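Local coordinates for DNAation factor-related protein 4 (Drosophila melanogaster, PDB 5XPC) that probably acts as a DNA endonuclease in apoptotic DNA fragmentation, its CIDE domain, the part described here, forming higher-order assemblies, at residues E31-K36 and P46-A51. Numbering follows the deposited sequence.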
loop_
_atom_site.group_PDB
_atom_site.type_symbol
_atom_site.label_atom_id
_atom_site.label_comp_id
_atom_site.label_asym_id
_atom_site.label_seq_id
_atom_site.Cartn_x
_atom_site.Cartn_y
_atom_site.Cartn_z
ATOM N N GLU B 31 -16.543 -8.060 18.707
ATOM C CA GLU B 31 -17.592 -8.830 19.373
ATOM C C GLU B 31 -18.896 -8.042 19.444
ATOM O O GLU B 31 -19.973 -8.560 19.113
ATOM C CB GLU B 31 -17.131 -9.232 20.774
ATOM C CG GLU B 31 -18.217 -9.865 21.618
ATOM C CD GLU B 31 -17.703 -10.350 22.961
ATOM O OE1 GLU B 31 -16.674 -9.821 23.435
ATOM O OE2 GLU B 31 -18.327 -11.268 23.537
ATOM N N MET B 32 -18.815 -6.779 19.869
ATOM C CA MET B 32 -20.010 -5.939 19.942
ATOM C C MET B 32 -20.599 -5.676 18.557
ATOM O O MET B 32 -21.826 -5.691 18.383
ATOM C CB MET B 32 -19.684 -4.615 20.637
ATOM C CG MET B 32 -20.854 -3.624 20.613
ATOM S SD MET B 32 -20.556 -2.050 21.449
ATOM C CE MET B 32 -20.361 -2.574 23.156
ATOM N N LEU B 33 -19.749 -5.410 17.560
ATOM C CA LEU B 33 -20.269 -5.088 16.235
ATOM C C LEU B 33 -21.009 -6.275 15.643
ATOM O O LEU B 33 -22.077 -6.113 15.038
ATOM C CB LEU B 33 -19.144 -4.650 15.299
ATOM C CG LEU B 33 -19.560 -4.210 13.890
ATOM C CD1 LEU B 33 -20.706 -3.183 13.946
ATOM C CD2 LEU B 33 -18.359 -3.608 13.139
ATOM N N ILE B 34 -20.467 -7.482 15.829
ATOM C CA ILE B 34 -21.131 -8.675 15.321
ATOM C C ILE B 34 -22.447 -8.914 16.056
ATOM O O ILE B 34 -23.456 -9.277 15.441
ATOM C CB ILE B 34 -20.187 -9.887 15.419
ATOM C CG1 ILE B 34 -19.056 -9.740 14.397
ATOM C CG2 ILE B 34 -20.962 -11.195 15.218
ATOM C CD1 ILE B 34 -18.096 -10.881 14.382
ATOM N N ALA B 35 -22.466 -8.714 17.374
ATOM C CA ALA B 35 -23.698 -8.932 18.126
ATOM C C ALA B 35 -24.792 -7.964 17.685
ATOM O O ALA B 35 -25.952 -8.360 17.505
ATOM C CB ALA B 35 -23.430 -8.802 19.624
ATOM N N LYS B 36 -24.439 -6.692 17.489
ATOM C CA LYS B 36 -25.426 -5.713 17.047
ATOM C C LYS B 36 -25.873 -5.984 15.615
ATOM O O LYS B 36 -27.044 -5.778 15.275
ATOM C CB LYS B 36 -24.855 -4.303 17.184
ATOM C CG LYS B 36 -24.623 -3.868 18.625
ATOM C CD LYS B 36 -24.253 -2.374 18.696
ATOM C CE LYS B 36 -24.302 -1.867 20.128
ATOM N NZ LYS B 36 -23.967 -0.407 20.239
ATOM N N PRO B 46 -22.627 -15.521 12.373
ATOM C CA PRO B 46 -22.310 -14.302 11.620
ATOM C C PRO B 46 -20.825 -13.966 11.666
ATOM O O PRO B 46 -20.169 -14.104 12.701
ATOM C CB PRO B 46 -23.145 -13.221 12.321
ATOM C CG PRO B 46 -23.337 -13.746 13.707
ATOM C CD PRO B 46 -23.484 -15.242 13.537
ATOM N N HIS B 47 -20.306 -13.525 10.520
ATOM C CA HIS B 47 -18.979 -12.944 10.406
ATOM C C HIS B 47 -19.092 -11.688 9.562
ATOM O O HIS B 47 -20.037 -11.534 8.785
ATOM C CB HIS B 47 -17.984 -13.906 9.747
ATOM C CG HIS B 47 -17.655 -15.090 10.595
ATOM N ND1 HIS B 47 -18.349 -16.279 10.512
ATOM C CD2 HIS B 47 -16.707 -15.275 11.540
ATOM C CE1 HIS B 47 -17.843 -17.146 11.368
ATOM N NE2 HIS B 47 -16.846 -16.562 12.006
ATOM N N LEU B 48 -18.107 -10.804 9.703
ATOM C CA LEU B 48 -18.062 -9.554 8.957
ATOM C C LEU B 48 -17.000 -9.633 7.868
ATOM O O LEU B 48 -15.898 -10.146 8.092
ATOM C CB LEU B 48 -17.765 -8.370 9.883
ATOM C CG LEU B 48 -18.822 -8.054 10.940
ATOM C CD1 LEU B 48 -18.317 -6.923 11.817
ATOM C CD2 LEU B 48 -20.150 -7.694 10.299
ATOM N N TYR B 49 -17.341 -9.127 6.689
ATOM C CA TYR B 49 -16.455 -9.119 5.536
ATOM C C TYR B 49 -16.454 -7.723 4.941
ATOM O O TYR B 49 -17.495 -7.066 4.907
ATOM C CB TYR B 49 -16.916 -10.106 4.472
ATOM C CG TYR B 49 -17.082 -11.526 4.971
ATOM C CD1 TYR B 49 -18.220 -11.907 5.666
ATOM C CD2 TYR B 49 -16.098 -12.484 4.736
ATOM C CE1 TYR B 49 -18.382 -13.236 6.123
ATOM C CE2 TYR B 49 -16.247 -13.805 5.180
ATOM C CZ TYR B 49 -17.386 -14.170 5.876
ATOM O OH TYR B 49 -17.545 -15.480 6.323
ATOM N N LEU B 50 -15.302 -7.288 4.440
ATOM C CA LEU B 50 -15.239 -6.001 3.754
ATOM C C LEU B 50 -16.093 -6.041 2.491
ATOM O O LEU B 50 -15.956 -6.949 1.670
ATOM C CB LEU B 50 -13.792 -5.672 3.390
ATOM C CG LEU B 50 -12.829 -5.405 4.545
ATOM C CD1 LEU B 50 -11.448 -5.109 3.980
ATOM C CD2 LEU B 50 -13.329 -4.220 5.367
ATOM N N ALA B 51 -16.975 -5.046 2.326
ATOM C CA ALA B 51 -17.746 -4.970 1.086
ATOM C C ALA B 51 -16.851 -4.677 -0.116
ATOM O O ALA B 51 -17.191 -5.053 -1.245
ATOM C CB ALA B 51 -18.841 -3.900 1.197
#
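I34 on helix 30-40 meets P46, just before strand 47-50, and L48 within it, and the contact is carried by apolar side chains. Isoleucine suits the place because its beta-branch lets one residue reach two partners at once. Its CG2 lies against the proline ring, 3.8 Å from CG of P46, and also near the P46 carbonyl oxygen, while CG1 runs beside the L48 side chain in the opposite direction, 3.9 Å from CG of L48. With chi1 at -70°, CG1 stands anti to the carbonyl carbon, which turns the two branches onto different partners. With an alanine here both branches are gone, and a gap would probably open beside P46 and L48. The neighbouring L33, buried, crosses L48 at an angle, its CD2 3.6 Å from CD1 of L48; L33 also packs on I25 and F72, so leucines suit this buried seam. P46, whose ring presents a compact apolar surface, also touches V74. No hydrogen bond joins the two segments. The contact reaches from the core of a ubiquitin-like fold, at L33 and L48, to a partly exposed margin at I34 and P46; without directional bonds, the fit rests on shape and buried apolar surface.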